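Local coordinates for protein amino acid amide racemase (PDB 6GIO) that is a pyridoxal-5'-phosphate-dependent enzyme of the class-III aminotransferase family, named an amino acid amide racemase, that carries its cofactor covalently bound, at residues G257-L269 with L275-H287. Residues are numbered along the deposited sequence; the frame is centred on the assembly and turned at random.
With PLP (pyridoxal-5'-phosphate), chain G.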
loop_
_atom_site.group_PDB
_atom_site.type_symbol
_atom_site.label_atom_id
_atom_site.label_comp_id
_atom_site.label_asym_id
_atom_site.label_seq_id
_atom_site.Cartn_x
_atom_site.Cartn_y
_atom_site.Cartn_z
ATOM N N GLY C 257 -4.072 -5.717 29.555
ATOM C CA GLY C 257 -5.314 -6.407 29.968
ATOM C C GLY C 257 -6.414 -6.296 28.910
ATOM O O GLY C 257 -7.604 -6.381 29.213
ATOM N N LEU C 258 -6.007 -6.095 27.658
ATOM C CA LEU C 258 -6.954 -5.846 26.548
ATOM C C LEU C 258 -7.343 -7.146 25.819
ATOM O O LEU C 258 -6.544 -8.068 25.702
ATOM C CB LEU C 258 -6.326 -4.848 25.570
ATOM C CG LEU C 258 -6.135 -3.387 26.011
ATOM C CD1 LEU C 258 -5.534 -2.575 24.883
ATOM C CD2 LEU C 258 -7.471 -2.781 26.433
ATOM N N GLU C 259 -8.585 -7.219 25.358
ATOM C CA GLU C 259 -9.080 -8.365 24.559
ATOM C C GLU C 259 -9.777 -7.781 23.366
ATOM O O GLU C 259 -11.000 -7.658 23.363
ATOM C CB GLU C 259 -10.034 -9.247 25.385
ATOM C CG GLU C 259 -9.300 -10.038 26.440
ATOM C CD GLU C 259 -10.258 -10.634 27.439
ATOM O OE1 GLU C 259 -10.626 -9.951 28.405
ATOM O OE2 GLU C 259 -10.651 -11.782 27.241
ATOM N N PRO C 260 -8.986 -7.366 22.356
ATOM C CA PRO C 260 -9.596 -6.587 21.299
ATOM C C PRO C 260 -10.513 -7.396 20.388
ATOM O O PRO C 260 -10.327 -8.577 20.198
ATOM C CB PRO C 260 -8.385 -6.050 20.497
ATOM C CG PRO C 260 -7.230 -6.926 20.866
ATOM C CD PRO C 260 -7.515 -7.484 22.221
ATOM N N ASP C 261 -11.457 -6.707 19.775
ATOM C CA ASP C 261 -12.201 -7.248 18.691
ATOM C C ASP C 261 -11.364 -7.324 17.420
ATOM O O ASP C 261 -11.568 -8.203 16.587
ATOM C CB ASP C 261 -13.404 -6.328 18.501
ATOM C CG ASP C 261 -14.369 -6.386 19.713
ATOM O OD1 ASP C 261 -14.837 -7.498 19.955
ATOM O OD2 ASP C 261 -14.634 -5.356 20.396
ATOM N N MET C 262 -10.436 -6.383 17.241
ATOM C CA MET C 262 -9.753 -6.269 15.971
ATOM C C MET C 262 -8.348 -5.834 16.257
ATOM O O MET C 262 -8.143 -4.945 17.087
ATOM C CB MET C 262 -10.462 -5.246 15.065
ATOM C CG MET C 262 -9.784 -4.986 13.703
ATOM S SD MET C 262 -10.657 -3.877 12.561
ATOM C CE MET C 262 -12.032 -4.958 12.108
ATOM N N VAL C 263 -7.386 -6.437 15.549
ATOM C CA VAL C 263 -6.000 -6.036 15.689
ATOM C C VAL C 263 -5.433 -5.696 14.324
ATOM O O VAL C 263 -5.701 -6.415 13.353
ATOM C CB VAL C 263 -5.133 -7.135 16.346
ATOM C CG1 VAL C 263 -3.715 -6.625 16.546
ATOM C CG2 VAL C 263 -5.719 -7.583 17.683
ATOM N N VAL C 264 -4.679 -4.598 14.261
ATOM C CA VAL C 264 -4.057 -4.135 13.013
ATOM C C VAL C 264 -2.553 -4.302 13.139
ATOM O O VAL C 264 -1.932 -3.871 14.169
ATOM C CB VAL C 264 -4.428 -2.664 12.721
ATOM C CG1 VAL C 264 -3.828 -2.173 11.379
ATOM C CG2 VAL C 264 -5.941 -2.493 12.726
ATOM N N PHE C 265 -1.955 -4.987 12.139
ATOM C CA PHE C 265 -0.533 -5.231 12.133
ATOM C C PHE C 265 0.151 -4.561 10.948
ATOM O O PHE C 265 -0.469 -4.337 9.906
ATOM C CB PHE C 265 -0.240 -6.720 12.054
ATOM C CG PHE C 265 -0.778 -7.539 13.204
ATOM C CD1 PHE C 265 -0.040 -7.704 14.347
ATOM C CD2 PHE C 265 -1.970 -8.242 13.072
ATOM C CE1 PHE C 265 -0.503 -8.487 15.366
ATOM C CE2 PHE C 265 -2.431 -9.067 14.088
ATOM C CZ PHE C 265 -1.702 -9.173 15.244
ATOM N N GLY C 266 1.437 -4.267 11.102
ATOM C CA GLY C 266 2.202 -3.734 9.986
ATOM C C GLY C 266 3.665 -3.623 10.273
ATOM O O GLY C 266 4.213 -4.343 11.097
ATOM N N LYS C 267 4.302 -2.685 9.579
ATOM C CA LYS C 267 5.712 -2.418 9.765
ATOM C C LYS C 267 6.530 -3.736 9.859
ATOM O O LYS C 267 6.736 -4.419 8.846
ATOM C CB LYS C 267 5.912 -1.484 10.954
ATOM C CG LYS C 267 5.704 -0.006 10.622
ATOM C CD LYS C 267 5.940 0.921 11.833
ATOM C CE LYS C 267 5.886 2.421 11.481
ATOM N NZ LYS C 267 4.532 3.009 11.341
ATOM N N GLY C 268 6.984 -4.086 11.063
ATOM C CA GLY C 268 7.856 -5.230 11.276
ATOM C C GLY C 268 7.306 -6.574 10.838
ATOM O O GLY C 268 8.077 -7.495 10.677
ATOM N N LEU C 269 5.987 -6.695 10.661
ATOM C CA LEU C 269 5.378 -7.945 10.158
ATOM C C LEU C 269 6.031 -8.419 8.881
ATOM O O LEU C 269 6.208 -9.623 8.703
ATOM C CB LEU C 269 3.877 -7.824 9.956
ATOM C CG LEU C 269 3.140 -9.070 9.454
ATOM C CD1 LEU C 269 3.235 -10.244 10.415
ATOM C CD2 LEU C 269 1.702 -8.695 9.215
ATOM N N LEU C 275 4.117 -5.282 4.173
ATOM C CA LEU C 275 3.005 -6.171 4.522
ATOM C C LEU C 275 2.246 -5.633 5.747
ATOM O O LEU C 275 2.858 -5.250 6.798
ATOM C CB LEU C 275 3.563 -7.563 4.831
ATOM C CG LEU C 275 2.676 -8.667 5.433
ATOM C CD1 LEU C 275 1.638 -9.104 4.423
ATOM C CD2 LEU C 275 3.531 -9.860 5.811
ATOM N N SER C 276 0.915 -5.661 5.645
ATOM C CA SER C 276 0.055 -5.336 6.780
ATOM C C SER C 276 -1.058 -6.376 6.897
ATOM O O SER C 276 -1.269 -7.187 5.984
ATOM C CB SER C 276 -0.531 -3.937 6.628
ATOM O OG SER C 276 -1.481 -3.817 5.544
ATOM N N ALA C 277 -1.771 -6.352 8.011
ATOM C CA ALA C 277 -2.913 -7.244 8.181
ATOM C C ALA C 277 -3.914 -6.716 9.165
ATOM O O ALA C 277 -3.553 -5.963 10.061
ATOM C CB ALA C 277 -2.481 -8.631 8.579
ATOM N N VAL C 278 -5.164 -7.159 8.998
ATOM C CA VAL C 278 -6.245 -6.877 9.921
ATOM C C VAL C 278 -6.856 -8.215 10.348
ATOM O O VAL C 278 -7.246 -9.061 9.522
ATOM C CB VAL C 278 -7.336 -5.995 9.287
ATOM C CG1 VAL C 278 -8.491 -5.762 10.248
ATOM C CG2 VAL C 278 -6.766 -4.646 8.867
ATOM N N VAL C 279 -6.913 -8.432 11.645
ATOM C CA VAL C 279 -7.523 -9.674 12.185
ATOM C C VAL C 279 -8.770 -9.205 12.872
ATOM O O VAL C 279 -8.704 -8.278 13.658
ATOM C CB VAL C 279 -6.596 -10.398 13.198
ATOM C CG1 VAL C 279 -7.281 -11.598 13.826
ATOM C CG2 VAL C 279 -5.351 -10.856 12.484
ATOM N N GLY C 280 -9.910 -9.780 12.512
ATOM C CA GLY C 280 -11.161 -9.311 13.017
ATOM C C GLY C 280 -12.182 -10.424 13.083
ATOM O O GLY C 280 -11.898 -11.528 12.658
ATOM N N PRO C 281 -13.351 -10.145 13.656
ATOM C CA PRO C 281 -14.359 -11.206 13.761
ATOM C C PRO C 281 -14.976 -11.444 12.364
ATOM O O PRO C 281 -14.978 -10.528 11.533
ATOM C CB PRO C 281 -15.397 -10.652 14.757
ATOM C CG PRO C 281 -15.076 -9.226 14.961
ATOM C CD PRO C 281 -13.810 -8.867 14.226
ATOM N N GLN C 282 -15.483 -12.651 12.112
ATOM C CA GLN C 282 -15.979 -13.008 10.769
ATOM C C GLN C 282 -17.157 -12.148 10.287
ATOM O O GLN C 282 -17.224 -11.739 9.125
ATOM C CB GLN C 282 -16.353 -14.494 10.694
ATOM C CG GLN C 282 -16.831 -14.879 9.308
ATOM C CD GLN C 282 -17.268 -16.303 9.208
ATOM O OE1 GLN C 282 -17.744 -16.900 10.190
ATOM N NE2 GLN C 282 -17.113 -16.882 8.004
ATOM N N TRP C 283 -18.065 -11.827 11.189
ATOM C CA TRP C 283 -19.238 -11.071 10.792
ATOM C C TRP C 283 -18.845 -9.688 10.261
ATOM O O TRP C 283 -19.502 -9.175 9.398
ATOM C CB TRP C 283 -20.283 -10.988 11.922
ATOM C CG TRP C 283 -19.957 -10.079 13.096
ATOM C CD1 TRP C 283 -19.299 -10.413 14.245
ATOM C CD2 TRP C 283 -20.314 -8.709 13.235
ATOM N NE1 TRP C 283 -19.198 -9.329 15.064
ATOM C CE2 TRP C 283 -19.829 -8.274 14.473
ATOM C CE3 TRP C 283 -21.007 -7.808 12.433
ATOM C CZ2 TRP C 283 -20.011 -6.966 14.927
ATOM C CZ3 TRP C 283 -21.164 -6.508 12.872
ATOM C CH2 TRP C 283 -20.669 -6.102 14.110
ATOM N N VAL C 284 -17.749 -9.120 10.730
ATOM C CA VAL C 284 -17.228 -7.869 10.143
ATOM C C VAL C 284 -16.420 -8.134 8.874
ATOM O O VAL C 284 -16.615 -7.468 7.847
ATOM C CB VAL C 284 -16.304 -7.152 11.153
ATOM C CG1 VAL C 284 -15.606 -5.938 10.526
ATOM C CG2 VAL C 284 -17.080 -6.784 12.401
ATOM N N MET C 285 -15.505 -9.093 8.957
ATOM C CA MET C 285 -14.468 -9.269 7.952
ATOM C C MET C 285 -15.018 -9.854 6.646
ATOM O O MET C 285 -14.480 -9.616 5.549
ATOM C CB MET C 285 -13.324 -10.110 8.520
ATOM C CG MET C 285 -12.651 -9.480 9.713
ATOM S SD MET C 285 -11.873 -7.865 9.386
ATOM C CE MET C 285 -10.674 -8.287 8.145
ATOM N N ASP C 286 -16.114 -10.597 6.774
ATOM C CA ASP C 286 -16.848 -11.114 5.626
ATOM C C ASP C 286 -18.051 -10.242 5.253
ATOM O O ASP C 286 -18.977 -10.737 4.624
ATOM C CB ASP C 286 -17.345 -12.536 5.905
ATOM C CG ASP C 286 -16.249 -13.559 5.845
ATOM O OD1 ASP C 286 -15.063 -13.201 5.548
ATOM O OD2 ASP C 286 -16.587 -14.747 6.116
ATOM N N HIS C 287 -18.028 -8.956 5.596
ATOM C CA HIS C 287 -19.195 -8.046 5.396
ATOM C C HIS C 287 -19.721 -8.089 3.951
ATOM O O HIS C 287 -20.910 -8.196 3.745
ATOM C CB HIS C 287 -18.828 -6.605 5.784
ATOM C CG HIS C 287 -19.787 -5.575 5.285
ATOM N ND1 HIS C 287 -21.036 -5.394 5.840
ATOM C CD2 HIS C 287 -19.674 -4.650 4.297
ATOM C CE1 HIS C 287 -21.661 -4.419 5.203
ATOM N NE2 HIS C 287 -20.864 -3.961 4.251
HETATM N N1 PLP G . -0.379 2.920 12.842
HETATM C C2 PLP G . 0.678 3.088 13.675
HETATM C C2A PLP G . 0.557 2.975 15.163
HETATM C C3 PLP G . 2.022 3.417 13.135
HETATM O O3 PLP G . 3.053 3.589 13.970
HETATM C C4 PLP G . 2.225 3.520 11.676
HETATM C C4A PLP G . 3.577 3.834 11.123
HETATM C C5 PLP G . 0.987 3.301 10.848
HETATM C C6 PLP G . -0.237 3.017 11.493
HETATM C C5A PLP G . 1.058 3.444 9.336
HETATM O O4P PLP G . 2.045 2.625 8.697
HETATM P P PLP G . 2.607 2.986 7.246
HETATM O O1P PLP G . 3.155 1.668 6.794
HETATM O O2P PLP G . 3.680 4.043 7.439
HETATM O O3P PLP G . 1.397 3.427 6.435
HETATM O O HOH W 1 4.965 -3.875 6.544
#
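Val263 and Val279 form the first hydrogen-bonded pair of an antiparallel hairpin, and Phe265 and Ala277 form the second. The bond from Phe265 N to Ala277 O is 2.8 Å long. Its return partner, Ala277 N to Phe265 O, is longer at 3.1 Å. Between these pairs, CA-H...O contacts add to the pairing, as from Val264 CA to Ala277 O at 3.5 Å; beyond the first pair, at the end far from the turn, Met262 CA reaches Val279 O at 3.2 Å.

The strands, 262-265 and 276-281, belong to the mixed seven-stranded sheet of the large domain of fold-type I PLP enzymes. Here 276-281 is the antiparallel member, between 262-265 and 104-109. Just past the end of 262-265, Lys267 NZ is bonded covalently to PLP C4A, as expected of an internal aldimine, and Thr295 of the second subunit hydrogen-bonds the cofactor. One water joins Lys267 O to Leu275 N, bridging the two arms of the hairpin.

Apolar packing occupies both faces. On the face of Val263 and Ala277, Val279 CG2 meets the Phe265 ring at its edge, 3.8 Å from CE2, while Val263 CG1 lies over one ring face, toward the rim. Leu269 CG packs against Leu275 CD2 at 3.7 Å. On the other side, Met262 extends with CG anti to its N (chi1 177°), laying SD 3.7 Å from Val278 CG1; a bend at chi3 then brings CE against both Val284 CG1 and Met285 SD of helix 282-285, 4.0 Å from each.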